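Local structure of glycosyl transferase (Staphylococcus aureus, 5U02) at residues 109-114 with 164-169; 142-147 with 151-156; 170-175 with 181-186; 258-261 with 266-269. The protein belongs to the glycosyl transferases and is modelled here as a TarS-type linker followed by C-terminal beta domains, in an assembly of three copies. All blocks are in the same frame, centred on the assembly; numbering follows the deposited sequence.

Contact 1. Residues 109-114 with 164-169; sequences YRFDIV and EGHYDV
Phe-111 and His-166 reach toward each other from opposite directions, and their two rings make up the contact between 109-114 and 164-169, an example of a small three-stranded sheet and the loop before strand 168-175 meeting through one aromatic pair. Followed outward, the Phe-111 side chain approaches its partner by degrees. CB is the root of the reach, lying 8.0 Å from His-166 NE2. CG, placed between the backbone N and the carbonyl carbon (chi1 85°), has already come to 6.5 Å from the same nitrogen. The ring then runs end-on toward the imidazole, and its leading atom, CZ, does the touching: Phe-111 CZ lies 3.8 Å from His-166 NE2 and 3.9 Å from His-166 CD2. Both imidazole atoms sit near the plane of the phenyl ring, at its edge. With the ring planes at 81° and the centroids of the Phe-111 and His-166 rings 5.6 Å apart, this is an offset edge-to-face pair, the phenyl edge turned to the imidazole face. No hydrogen bond crosses between the segments, and the buried surface is small. The histidine follows Gly-165, whose positive phi (104°) is a turn conformation suited to glycine. Gly-165 O accepts a hydrogen bond from Gln-220 NE2 of the second subunit, and that glutamine also packs on His-166. Phe-111 belongs to an outermost strand, 110-114, of a three-stranded antiparallel sheet, bonded to strand 117-121, while His-166 lies in the loop leading into strand 168-175, which runs between strands 181-190 and 212-221 of the large sheet.

Contact 2. Residues 142-147 with 151-156; sequences TAFKFD and IVTELT
Two residues of one strand, Thr-142 and Ala-143, stand against one of the other, Glu-154: a classic beta bulge in an otherwise regular antiparallel pairing. The amide nitrogens of Thr-142 and Ala-143 both turn to Glu-154 O, each through a weak bond, whereas the return bond from Glu-154 N to Ala-143 O is sound at 2.9 Å. Side-chain bonds gather at the same end. Thr-142 OG1 donates to Glu-154 OE1 over 2.7 Å, meeting the carboxylate on its anti side, and Thr-156 OG1 stands equally close to that same threonine hydroxyl. The other carboxylate oxygen, Glu-154 OE2, is bonded to Tyr-206 OH of the second subunit. Thr-153 has its hydroxyl trans to the backbone N (chi1 -172°), which carries OG1 back to Ala-143 O, 3.0 Å away and in the carbonyl plane; that oxygen is therefore held by two donors. Past the bulge, Lys-145 and Val-152 form a hydrogen-bonded pair, Lys-145 N to Val-152 O and Val-152 N to Lys-145 O, both 2.7 Å and nearly straight. On the face bearing the aromatics, Phe-144 CZ rests 3.8 Å from Ile-151 CG2, and Thr-153 OG1 lies at the edge of the same ring. Phe-146 CB meets the other branch of the isoleucine, CG1, at 3.7 Å. The hairpin of strands 138-146 and 150-159 is extended beyond the latter by strand 193-199, and its aromatic face packs on Pro-258 of strand 252-260.

Contact 3. Residues 170-175 with 181-186; sequences RLKLHS and TMYVPL
Arg-170 opens this antiparallel hairpin, part of a domain of the E-set clan of immunoglobulin-like beta folds, by laying its guanidinium flat on the ring of Tyr-183. The planes differ by 6° and Arg-170 CZ is 4.0 Å from the centroid of the Tyr-183 ring, a stacked cation-pi pair reached by a bend of the arginine chain at chi3 (-71°). Two carboxylates hold the group there: Arg-170 NE is bridged to Glu-218, and NH2 to Glu-164 of the third subunit. Leu-171 comes next, in a hydrogen-bonded pair with Val-184, its O receiving Val-184 N at 2.8 Å. Lys-172 stretches fully extended alongside Tyr-183, pointing the same way, with its CG 3.6 Å from Tyr-183 CE1 and its amine in a salt bridge to Glu-227. Leu-173, on the opposite face from Lys-172, repeats the hydrogen-bonded pattern with Met-182, while the two side chains pack by CB against CB and by the leucine CD1 against the methionine SD and CE. At His-174 the strand approaches its turn, and the imidazole atom CD2 lies 3.7 Å from Thr-181 OG1.

Contact 4. Residues 258-261 with 266-269; sequences PYFT and NISL
Phe-260 and Ile-267 meet on one face of this hairpin, and the conformations of both explain how. The Phe-260 ring swings to the side of its own backbone N (chi1 -61°) and lies aslant to the Ile-267 side chain, bringing CE1 to 3.7 Å from Ile-267 CB. Ile-267 CG1 and CD1 run along the same ring. Pro-258 continues this face, with its CB 4.2 Å from Leu-269 CD2. On the other face Tyr-259 has its ring folded between its backbone N and carbonyl carbon (chi1 68°), an orientation that brings CZ to 3.8 Å from Ser-268 CB. A bound imidazole lies about 3 Å from the tyrosine side chain, between nearest atoms. The serine hydroxyl is engaged by Asp-214, with a weak bond from Arg-229. Thr-261 closes the series: its OG1 accepts from Asn-266 N at 3.0 Å, while its own N donates to Asn-266 O at 2.7 Å, a reciprocal pair that ties the mouth of the turn through one side-chain and one main-chain acceptor. Between Tyr-259 and Ser-268 the backbone bonds run both ways. With Pro-258, Phe-260, Ile-267 and Leu-269 on one face and Tyr-259 and Ser-268 on the other, the short strand segments run antiparallel at 143°, in a beta hairpin that joins strands 252-260 and 267-274 within the E-set domain.

Contacts 2, 3 and 4 are three hairpin pairings of one antiparallel sheet, and their side chains converge on a shared core. Contacts 2 and 4 lie 13 Å apart between centres; Phe-144 CE2 touches Ile-267 CD1 at 3.7 Å and Phe-146 CZ touches Pro-258 CD at the same distance. Contact 3 joins through Leu-171, whose CD2 is 3.8 Å from Thr-153 CG2, and more loosely through Leu-173 against Leu-269. Contact 1 is far from contact 4 (centres about 31 Å apart) but touches contact 3, Val-169 CG2 lying 4.1 Å from Leu-186 CD2; strand 168-175 begins in contact 1 and runs on into contact 3. The imidazole beside contact 4 probably came from the crystallisation liquor.

Contact 1. Residues 109-114 with 164-169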
loop_
_atom_site.group_PDB
_atom_site.type_symbol
_atom_site.label_atom_id
_atom_site.label_comp_id
_atom_site.label_asym_id
_atom_site.label_seq_id
_atom_site.Cartn_x
_atom_site.Cartn_y
_atom_site.Cartn_z
ATOM N N TYR A 109 -4.966 6.180 27.569
ATOM C CA TYR A 109 -4.727 7.596 27.822
ATOM C C TYR A 109 -3.358 8.009 27.293
ATOM O O TYR A 109 -3.236 8.986 26.546
ATOM C CB TYR A 109 -4.853 7.887 29.318
ATOM C CG TYR A 109 -4.454 9.288 29.717
ATOM C CD1 TYR A 109 -5.333 10.354 29.562
ATOM C CD2 TYR A 109 -3.203 9.544 30.260
ATOM C CE1 TYR A 109 -4.971 11.633 29.925
ATOM C CE2 TYR A 109 -2.834 10.818 30.627
ATOM C CZ TYR A 109 -3.722 11.858 30.458
ATOM O OH TYR A 109 -3.358 13.130 30.823
ATOM N N ARG A 110 -2.324 7.251 27.649
ATOM C CA ARG A 110 -0.975 7.441 27.140
ATOM C C ARG A 110 -0.356 6.072 26.899
ATOM O O ARG A 110 -0.613 5.132 27.657
ATOM C CB ARG A 110 -0.112 8.243 28.123
ATOM C CG ARG A 110 0.359 9.589 27.598
ATOM C CD ARG A 110 -0.763 10.615 27.599
ATOM N NE ARG A 110 -0.455 11.765 26.753
ATOM C CZ ARG A 110 -1.322 12.726 26.451
ATOM N NH1 ARG A 110 -2.560 12.679 26.927
ATOM N NH2 ARG A 110 -0.953 13.731 25.668
ATOM N N PHE A 111 0.454 5.962 25.849
ATOM C CA PHE A 111 1.119 4.703 25.539
ATOM C C PHE A 111 2.188 4.946 24.481
ATOM O O PHE A 111 2.238 6.003 23.844
ATOM C CB PHE A 111 0.126 3.637 25.054
ATOM C CG PHE A 111 -0.164 3.704 23.578
ATOM C CD1 PHE A 111 -1.085 4.611 23.079
ATOM C CD2 PHE A 111 0.482 2.857 22.689
ATOM C CE1 PHE A 111 -1.354 4.676 21.720
ATOM C CE2 PHE A 111 0.220 2.920 21.329
ATOM C CZ PHE A 111 -0.701 3.830 20.847
ATOM N N ASP A 112 3.043 3.940 24.306
ATOM C CA ASP A 112 3.943 3.805 23.166
ATOM C C ASP A 112 4.527 2.399 23.223
ATOM O O ASP A 112 4.433 1.713 24.244
ATOM C CB ASP A 112 5.043 4.871 23.160
ATOM C CG ASP A 112 5.679 5.057 24.516
ATOM O OD1 ASP A 112 6.521 4.214 24.896
ATOM O OD2 ASP A 112 5.346 6.049 25.199
ATOM N N ILE A 113 5.125 1.968 22.109
ATOM C CA ILE A 113 5.677 0.621 22.005
ATOM C C ILE A 113 7.173 0.670 22.262
ATOM O O ILE A 113 7.862 1.639 21.919
ATOM C CB ILE A 113 5.377 -0.038 20.638
ATOM C CG1 ILE A 113 6.357 0.446 19.566
ATOM C CG2 ILE A 113 3.940 0.224 20.220
ATOM C CD1 ILE A 113 6.629 -0.576 18.479
ATOM N N VAL A 114 7.678 -0.390 22.893
ATOM C CA VAL A 114 9.099 -0.557 23.175
ATOM C C VAL A 114 9.421 -2.044 23.065
ATOM O O VAL A 114 8.827 -2.870 23.769
ATOM C CB VAL A 114 9.476 0.002 24.562
ATOM C CG1 VAL A 114 10.861 -0.461 24.970
ATOM C CG2 VAL A 114 9.404 1.528 24.577
ATOM N N GLU A 164 -5.910 1.704 15.772
ATOM C CA GLU A 164 -5.718 1.835 14.334
ATOM C C GLU A 164 -4.523 2.729 14.019
ATOM O O GLU A 164 -4.265 3.717 14.712
ATOM C CB GLU A 164 -6.990 2.412 13.707
ATOM C CG GLU A 164 -7.235 2.060 12.247
ATOM C CD GLU A 164 -6.316 2.794 11.294
ATOM O OE1 GLU A 164 -5.996 2.230 10.225
ATOM O OE2 GLU A 164 -5.906 3.929 11.618
ATOM N N GLY A 165 -3.787 2.371 12.969
ATOM C CA GLY A 165 -2.756 3.219 12.417
ATOM C C GLY A 165 -1.334 2.821 12.758
ATOM O O GLY A 165 -0.410 3.225 12.044
ATOM N N HIS A 166 -1.126 2.055 13.824
ATOM C CA HIS A 166 0.217 1.689 14.249
ATOM C C HIS A 166 0.621 0.300 13.779
ATOM O O HIS A 166 1.728 -0.152 14.089
ATOM C CB HIS A 166 0.328 1.801 15.770
ATOM C CG HIS A 166 -0.067 3.145 16.298
ATOM N ND1 HIS A 166 0.692 4.275 16.084
ATOM C CD2 HIS A 166 -1.146 3.545 17.011
ATOM C CE1 HIS A 166 0.100 5.314 16.647
ATOM N NE2 HIS A 166 -1.015 4.897 17.218
ATOM N N TYR A 167 -0.245 -0.385 13.035
ATOM C CA TYR A 167 0.056 -1.698 12.490
ATOM C C TYR A 167 -0.346 -1.722 11.024
ATOM O O TYR A 167 -1.109 -0.876 10.554
ATOM C CB TYR A 167 -0.669 -2.809 13.263
ATOM C CG TYR A 167 -2.161 -2.592 13.374
ATOM C CD1 TYR A 167 -3.030 -3.168 12.462
ATOM C CD2 TYR A 167 -2.701 -1.807 14.387
ATOM C CE1 TYR A 167 -4.396 -2.971 12.551
ATOM C CE2 TYR A 167 -4.068 -1.607 14.487
ATOM C CZ TYR A 167 -4.909 -2.191 13.565
ATOM O OH TYR A 167 -6.268 -1.996 13.654
ATOM N N ASP A 168 0.185 -2.700 10.298
ATOM C CA ASP A 168 -0.187 -2.935 8.912
ATOM C C ASP A 168 -0.895 -4.278 8.800
ATOM O O ASP A 168 -0.649 -5.194 9.591
ATOM C CB ASP A 168 1.034 -2.919 7.987
ATOM C CG ASP A 168 1.794 -1.607 8.040
ATOM O OD1 ASP A 168 1.207 -0.587 8.454
ATOM O OD2 ASP A 168 2.983 -1.600 7.661
ATOM N N VAL A 169 -1.782 -4.387 7.814
ATOM C CA VAL A 169 -2.522 -5.616 7.563
ATOM C C VAL A 169 -2.464 -5.930 6.076
ATOM O O VAL A 169 -2.492 -5.025 5.234
ATOM C CB VAL A 169 -3.988 -5.531 8.051
ATOM C CG1 VAL A 169 -4.050 -5.112 9.516
ATOM C CG2 VAL A 169 -4.804 -4.587 7.191
#

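Contact 2. Residues 142-147 with 151-156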
loop_
_atom_site.group_PDB
_atom_site.type_symbol
_atom_site.label_atom_id
_atom_site.label_comp_id
_atom_site.label_asym_id
_atom_site.label_seq_id
_atom_site.Cartn_x
_atom_site.Cartn_y
_atom_site.Cartn_z
ATOM N N THR A 142 -16.754 -9.871 8.130
ATOM C CA THR A 142 -18.046 -9.198 8.142
ATOM C C THR A 142 -18.650 -9.006 6.753
ATOM O O THR A 142 -19.827 -8.644 6.660
ATOM C CB THR A 142 -17.933 -7.840 8.851
ATOM O OG1 THR A 142 -16.688 -7.216 8.515
ATOM C CG2 THR A 142 -18.017 -8.013 10.365
ATOM N N ALA A 143 -17.893 -9.237 5.681
ATOM C CA ALA A 143 -18.463 -9.253 4.339
ATOM C C ALA A 143 -17.648 -10.186 3.457
ATOM O O ALA A 143 -16.437 -10.335 3.642
ATOM C CB ALA A 143 -18.513 -7.852 3.712
ATOM N N PHE A 144 -18.326 -10.811 2.492
ATOM C CA PHE A 144 -17.638 -11.604 1.473
ATOM C C PHE A 144 -18.522 -11.677 0.235
ATOM O O PHE A 144 -19.514 -12.411 0.232
ATOM C CB PHE A 144 -17.310 -13.000 1.994
ATOM C CG PHE A 144 -16.448 -13.808 1.059
ATOM C CD1 PHE A 144 -17.008 -14.502 -0.000
ATOM C CD2 PHE A 144 -15.077 -13.868 1.242
ATOM C CE1 PHE A 144 -16.214 -15.243 -0.867
ATOM C CE2 PHE A 144 -14.273 -14.606 0.379
ATOM C CZ PHE A 144 -14.840 -15.296 -0.675
ATOM N N LYS A 145 -18.154 -10.936 -0.814
ATOM C CA LYS A 145 -18.829 -10.981 -2.105
ATOM C C LYS A 145 -17.815 -11.298 -3.199
ATOM O O LYS A 145 -16.629 -10.979 -3.075
ATOM C CB LYS A 145 -19.521 -9.651 -2.435
ATOM C CG LYS A 145 -20.332 -9.048 -1.298
ATOM C CD LYS A 145 -21.591 -9.848 -1.002
ATOM C CE LYS A 145 -22.557 -9.029 -0.159
ATOM N NZ LYS A 145 -23.718 -9.831 0.324
ATOM N N PHE A 146 -18.286 -11.913 -4.283
ATOM C CA PHE A 146 -17.379 -12.245 -5.371
ATOM C C PHE A 146 -18.168 -12.484 -6.648
ATOM O O PHE A 146 -19.382 -12.714 -6.625
ATOM C CB PHE A 146 -16.505 -13.461 -5.030
ATOM C CG PHE A 146 -17.232 -14.781 -5.065
ATOM C CD1 PHE A 146 -18.221 -15.076 -4.140
ATOM C CD2 PHE A 146 -16.892 -15.745 -5.999
ATOM C CE1 PHE A 146 -18.877 -16.302 -4.164
ATOM C CE2 PHE A 146 -17.545 -16.969 -6.026
ATOM C CZ PHE A 146 -18.539 -17.243 -5.108
ATOM N N ASP A 147 -17.452 -12.392 -7.765
ATOM C CA ASP A 147 -17.967 -12.711 -9.088
ATOM C C ASP A 147 -16.780 -13.155 -9.938
ATOM O O ASP A 147 -15.689 -13.400 -9.417
ATOM C CB ASP A 147 -18.727 -11.513 -9.677
ATOM C CG ASP A 147 -17.924 -10.222 -9.625
ATOM O OD1 ASP A 147 -16.725 -10.240 -9.983
ATOM O OD2 ASP A 147 -18.492 -9.182 -9.220
ATOM N N ILE A 151 -13.010 -10.570 -5.919
ATOM C CA ILE A 151 -13.517 -10.929 -4.602
ATOM C C ILE A 151 -13.408 -9.699 -3.715
ATOM O O ILE A 151 -12.359 -9.043 -3.681
ATOM C CB ILE A 151 -12.730 -12.105 -3.999
ATOM C CG1 ILE A 151 -12.836 -13.347 -4.884
ATOM C CG2 ILE A 151 -13.195 -12.395 -2.574
ATOM C CD1 ILE A 151 -11.788 -14.404 -4.557
ATOM N N VAL A 152 -14.484 -9.381 -3.002
ATOM C CA VAL A 152 -14.496 -8.291 -2.033
ATOM C C VAL A 152 -14.800 -8.894 -0.671
ATOM O O VAL A 152 -15.880 -9.468 -0.467
ATOM C CB VAL A 152 -15.524 -7.209 -2.395
ATOM C CG1 VAL A 152 -15.457 -6.045 -1.403
ATOM C CG2 VAL A 152 -15.299 -6.727 -3.817
ATOM N N THR A 153 -13.852 -8.778 0.256
ATOM C CA THR A 153 -14.047 -9.302 1.596
ATOM C C THR A 153 -13.666 -8.244 2.619
ATOM O O THR A 153 -12.696 -7.499 2.437
ATOM C CB THR A 153 -13.246 -10.601 1.829
ATOM O OG1 THR A 153 -13.624 -11.171 3.084
ATOM C CG2 THR A 153 -11.761 -10.339 1.840
ATOM N N GLU A 154 -14.453 -8.174 3.688
ATOM C CA GLU A 154 -14.232 -7.241 4.780
ATOM C C GLU A 154 -13.917 -8.034 6.038
ATOM O O GLU A 154 -14.675 -8.933 6.414
ATOM C CB GLU A 154 -15.463 -6.355 4.993
ATOM C CG GLU A 154 -15.304 -5.294 6.060
ATOM C CD GLU A 154 -16.602 -4.566 6.330
ATOM O OE1 GLU A 154 -17.490 -5.162 6.981
ATOM O OE2 GLU A 154 -16.741 -3.406 5.877
ATOM N N LEU A 155 -12.792 -7.718 6.670
ATOM C CA LEU A 155 -12.382 -8.349 7.917
ATOM C C LEU A 155 -12.392 -7.300 9.015
ATOM O O LEU A 155 -11.778 -6.238 8.868
ATOM C CB LEU A 155 -10.994 -8.977 7.789
ATOM C CG LEU A 155 -10.887 -10.035 6.688
ATOM C CD1 LEU A 155 -9.490 -10.622 6.655
ATOM C CD2 LEU A 155 -11.928 -11.121 6.898
ATOM N N THR A 156 -13.095 -7.591 10.106
ATOM C CA THR A 156 -13.238 -6.663 11.218
ATOM C C THR A 156 -12.453 -7.189 12.413
ATOM O O THR A 156 -12.701 -8.303 12.886
ATOM C CB THR A 156 -14.708 -6.465 11.583
ATOM O OG1 THR A 156 -15.397 -5.893 10.466
ATOM C CG2 THR A 156 -14.841 -5.533 12.776
#

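Contact 3. Residues 170-175 with 181-186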
loop_
_atom_site.group_PDB
_atom_site.type_symbol
_atom_site.label_atom_id
_atom_site.label_comp_id
_atom_site.label_asym_id
_atom_site.label_seq_id
_atom_site.Cartn_x
_atom_site.Cartn_y
_atom_site.Cartn_z
ATOM N N ARG A 170 -2.356 -7.217 5.759
ATOM C CA ARG A 170 -2.464 -7.712 4.397
ATOM C C ARG A 170 -3.324 -8.962 4.421
ATOM O O ARG A 170 -3.411 -9.648 5.442
ATOM C CB ARG A 170 -1.096 -8.048 3.777
ATOM C CG ARG A 170 -0.104 -6.908 3.758
ATOM C CD ARG A 170 1.070 -7.213 2.830
ATOM N NE ARG A 170 1.960 -8.252 3.344
ATOM C CZ ARG A 170 2.978 -8.759 2.652
ATOM N NH1 ARG A 170 3.224 -8.323 1.421
ATOM N NH2 ARG A 170 3.753 -9.700 3.184
ATOM N N LEU A 171 -3.961 -9.255 3.294
ATOM C CA LEU A 171 -4.696 -10.501 3.141
ATOM C C LEU A 171 -3.760 -11.555 2.567
ATOM O O LEU A 171 -3.091 -11.314 1.558
ATOM C CB LEU A 171 -5.914 -10.313 2.238
ATOM C CG LEU A 171 -6.903 -11.475 2.270
ATOM C CD1 LEU A 171 -7.337 -11.726 3.695
ATOM C CD2 LEU A 171 -8.110 -11.172 1.409
ATOM N N LYS A 172 -3.709 -12.715 3.207
ATOM C CA LYS A 172 -2.774 -13.765 2.832
ATOM C C LYS A 172 -3.529 -14.985 2.332
ATOM O O LYS A 172 -4.412 -15.503 3.023
ATOM C CB LYS A 172 -1.884 -14.148 4.013
ATOM C CG LYS A 172 -0.863 -15.220 3.703
ATOM C CD LYS A 172 -0.029 -15.513 4.937
ATOM C CE LYS A 172 1.012 -16.573 4.677
ATOM N NZ LYS A 172 1.744 -16.865 5.928
ATOM N N LEU A 173 -3.179 -15.434 1.131
ATOM C CA LEU A 173 -3.594 -16.733 0.621
ATOM C C LEU A 173 -2.413 -17.682 0.785
ATOM O O LEU A 173 -1.316 -17.397 0.299
ATOM C CB LEU A 173 -4.026 -16.647 -0.845
ATOM C CG LEU A 173 -5.144 -15.656 -1.188
ATOM C CD1 LEU A 173 -5.538 -15.746 -2.661
ATOM C CD2 LEU A 173 -6.359 -15.869 -0.290
ATOM N N HIS A 174 -2.627 -18.785 1.490
ATOM C CA HIS A 174 -1.571 -19.744 1.790
ATOM C C HIS A 174 -2.026 -21.102 1.283
ATOM O O HIS A 174 -3.091 -21.583 1.680
ATOM C CB HIS A 174 -1.282 -19.781 3.294
ATOM C CG HIS A 174 0.144 -20.101 3.643
ATOM N ND1 HIS A 174 0.579 -20.212 4.950
ATOM C CD2 HIS A 174 1.229 -20.335 2.863
ATOM C CE1 HIS A 174 1.869 -20.497 4.955
ATOM N NE2 HIS A 174 2.288 -20.579 3.703
ATOM N N SER A 175 -1.245 -21.705 0.389
ATOM C CA SER A 175 -1.602 -23.030 -0.099
ATOM C C SER A 175 -1.573 -24.016 1.058
ATOM O O SER A 175 -0.848 -23.830 2.039
ATOM C CB SER A 175 -0.657 -23.481 -1.221
ATOM O OG SER A 175 0.680 -23.639 -0.772
ATOM N N THR A 181 2.152 -18.770 -1.796
ATOM C CA THR A 181 1.614 -17.694 -0.987
ATOM C C THR A 181 1.173 -16.562 -1.904
ATOM O O THR A 181 1.752 -16.352 -2.972
ATOM C CB THR A 181 2.676 -17.254 0.034
ATOM O OG1 THR A 181 2.085 -17.089 1.329
ATOM C CG2 THR A 181 3.375 -15.976 -0.400
ATOM N N MET A 182 0.115 -15.865 -1.504
ATOM C CA MET A 182 -0.318 -14.652 -2.181
ATOM C C MET A 182 -0.669 -13.622 -1.123
ATOM O O MET A 182 -1.289 -13.959 -0.112
ATOM C CB MET A 182 -1.528 -14.886 -3.102
ATOM C CG MET A 182 -1.239 -15.716 -4.349
ATOM S SD MET A 182 -2.616 -15.684 -5.522
ATOM C CE MET A 182 -3.156 -17.388 -5.467
ATOM N N TYR A 183 -0.259 -12.378 -1.351
ATOM C CA TYR A 183 -0.548 -11.273 -0.446
ATOM C C TYR A 183 -1.279 -10.183 -1.212
ATOM O O TYR A 183 -0.804 -9.736 -2.262
ATOM C CB TYR A 183 0.732 -10.716 0.181
ATOM C CG TYR A 183 1.409 -11.670 1.138
ATOM C CD1 TYR A 183 0.979 -11.791 2.457
ATOM C CD2 TYR A 183 2.478 -12.454 0.725
ATOM C CE1 TYR A 183 1.597 -12.664 3.335
ATOM C CE2 TYR A 183 3.104 -13.326 1.594
ATOM C CZ TYR A 183 2.660 -13.433 2.894
ATOM O OH TYR A 183 3.287 -14.308 3.752
ATOM N N VAL A 184 -2.422 -9.762 -0.688
ATOM C CA VAL A 184 -3.270 -8.744 -1.299
ATOM C C VAL A 184 -3.236 -7.505 -0.413
ATOM O O VAL A 184 -3.553 -7.595 0.780
ATOM C CB VAL A 184 -4.711 -9.240 -1.483
ATOM C CG1 VAL A 184 -5.526 -8.196 -2.225
ATOM C CG2 VAL A 184 -4.727 -10.567 -2.215
ATOM N N PRO A 185 -2.868 -6.341 -0.941
ATOM C CA PRO A 185 -2.845 -5.125 -0.121
ATOM C C PRO A 185 -4.245 -4.680 0.279
ATOM O O PRO A 185 -5.250 -5.008 -0.353
ATOM C CB PRO A 185 -2.186 -4.087 -1.036
ATOM C CG PRO A 185 -2.302 -4.652 -2.417
ATOM C CD PRO A 185 -2.294 -6.132 -2.277
ATOM N N LEU A 186 -4.291 -3.906 1.356
ATOM C CA LEU A 186 -5.536 -3.307 1.814
ATOM C C LEU A 186 -6.055 -2.298 0.792
ATOM O O LEU A 186 -5.293 -1.482 0.272
ATOM C CB LEU A 186 -5.308 -2.627 3.163
ATOM C CG LEU A 186 -6.484 -1.952 3.864
ATOM C CD1 LEU A 186 -7.541 -2.965 4.230
ATOM C CD2 LEU A 186 -5.992 -1.216 5.096
#

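Contact 4. Residues 258-261 with 266-269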
loop_
_atom_site.group_PDB
_atom_site.type_symbol
_atom_site.label_atom_id
_atom_site.label_comp_id
_atom_site.label_asym_id
_atom_site.label_seq_id
_atom_site.Cartn_x
_atom_site.Cartn_y
_atom_site.Cartn_z
ATOM N N PRO A 258 -15.224 -20.678 -3.172
ATOM C CA PRO A 258 -15.074 -20.493 -1.726
ATOM C C PRO A 258 -15.810 -21.586 -0.973
ATOM O O PRO A 258 -16.854 -22.077 -1.410
ATOM C CB PRO A 258 -15.707 -19.119 -1.466
ATOM C CG PRO A 258 -15.716 -18.436 -2.804
ATOM C CD PRO A 258 -15.904 -19.537 -3.808
ATOM N N TYR A 259 -15.251 -21.970 0.170
ATOM C CA TYR A 259 -15.889 -22.963 1.023
ATOM C C TYR A 259 -15.276 -22.861 2.407
ATOM O O TYR A 259 -14.289 -22.150 2.622
ATOM C CB TYR A 259 -15.736 -24.380 0.456
ATOM C CG TYR A 259 -14.308 -24.869 0.486
ATOM C CD1 TYR A 259 -13.379 -24.399 -0.431
ATOM C CD2 TYR A 259 -13.882 -25.795 1.428
ATOM C CE1 TYR A 259 -12.056 -24.830 -0.409
ATOM C CE2 TYR A 259 -12.563 -26.236 1.456
ATOM C CZ TYR A 259 -11.656 -25.754 0.537
ATOM O OH TYR A 259 -10.350 -26.205 0.581
ATOM N N PHE A 260 -15.870 -23.594 3.343
ATOM C CA PHE A 260 -15.492 -23.553 4.746
ATOM C C PHE A 260 -15.012 -24.928 5.177
ATOM O O PHE A 260 -15.636 -25.941 4.844
ATOM C CB PHE A 260 -16.668 -23.079 5.602
ATOM C CG PHE A 260 -17.141 -21.699 5.246
ATOM C CD1 PHE A 260 -16.501 -20.581 5.755
ATOM C CD2 PHE A 260 -18.198 -21.519 4.371
ATOM C CE1 PHE A 260 -16.923 -19.305 5.411
ATOM C CE2 PHE A 260 -18.627 -20.250 4.031
ATOM C CZ PHE A 260 -17.991 -19.140 4.553
ATOM N N THR A 261 -13.904 -24.956 5.908
ATOM C CA THR A 261 -13.244 -26.208 6.226
ATOM C C THR A 261 -14.024 -26.981 7.282
ATOM O O THR A 261 -14.778 -26.422 8.081
ATOM C CB THR A 261 -11.815 -25.960 6.707
ATOM O OG1 THR A 261 -11.834 -25.096 7.852
ATOM C CG2 THR A 261 -10.989 -25.327 5.598
ATOM N N ASN A 266 -13.143 -22.544 8.844
ATOM C CA ASN A 266 -12.475 -21.399 8.248
ATOM C C ASN A 266 -12.651 -21.418 6.733
ATOM O O ASN A 266 -12.918 -22.458 6.132
ATOM C CB ASN A 266 -10.987 -21.387 8.606
ATOM C CG ASN A 266 -10.749 -21.122 10.077
ATOM O OD1 ASN A 266 -10.277 -21.994 10.805
ATOM N ND2 ASN A 266 -11.084 -19.926 10.526
ATOM N N ILE A 267 -12.477 -20.257 6.116
ATOM C CA ILE A 267 -12.793 -20.105 4.701
ATOM C C ILE A 267 -11.542 -20.337 3.867
ATOM O O ILE A 267 -10.439 -19.904 4.224
ATOM C CB ILE A 267 -13.418 -18.724 4.423
ATOM C CG1 ILE A 267 -13.913 -18.644 2.978
ATOM C CG2 ILE A 267 -12.434 -17.596 4.729
ATOM C CD1 ILE A 267 -14.791 -17.449 2.710
ATOM N N SER A 268 -11.713 -21.047 2.754
ATOM C CA SER A 268 -10.628 -21.334 1.828
ATOM C C SER A 268 -11.147 -21.198 0.403
ATOM O O SER A 268 -12.349 -21.049 0.168
ATOM C CB SER A 268 -10.047 -22.732 2.071
ATOM O OG SER A 268 -9.502 -22.838 3.375
ATOM N N LEU A 269 -10.227 -21.240 -0.559
ATOM C CA LEU A 269 -10.559 -21.135 -1.975
ATOM C C LEU A 269 -10.092 -22.390 -2.698
ATOM O O LEU A 269 -8.912 -22.750 -2.628
ATOM C CB LEU A 269 -9.921 -19.894 -2.604
ATOM C CG LEU A 269 -10.139 -18.585 -1.839
ATOM C CD1 LEU A 269 -9.505 -17.410 -2.565
ATOM C CD2 LEU A 269 -11.620 -18.339 -1.613
#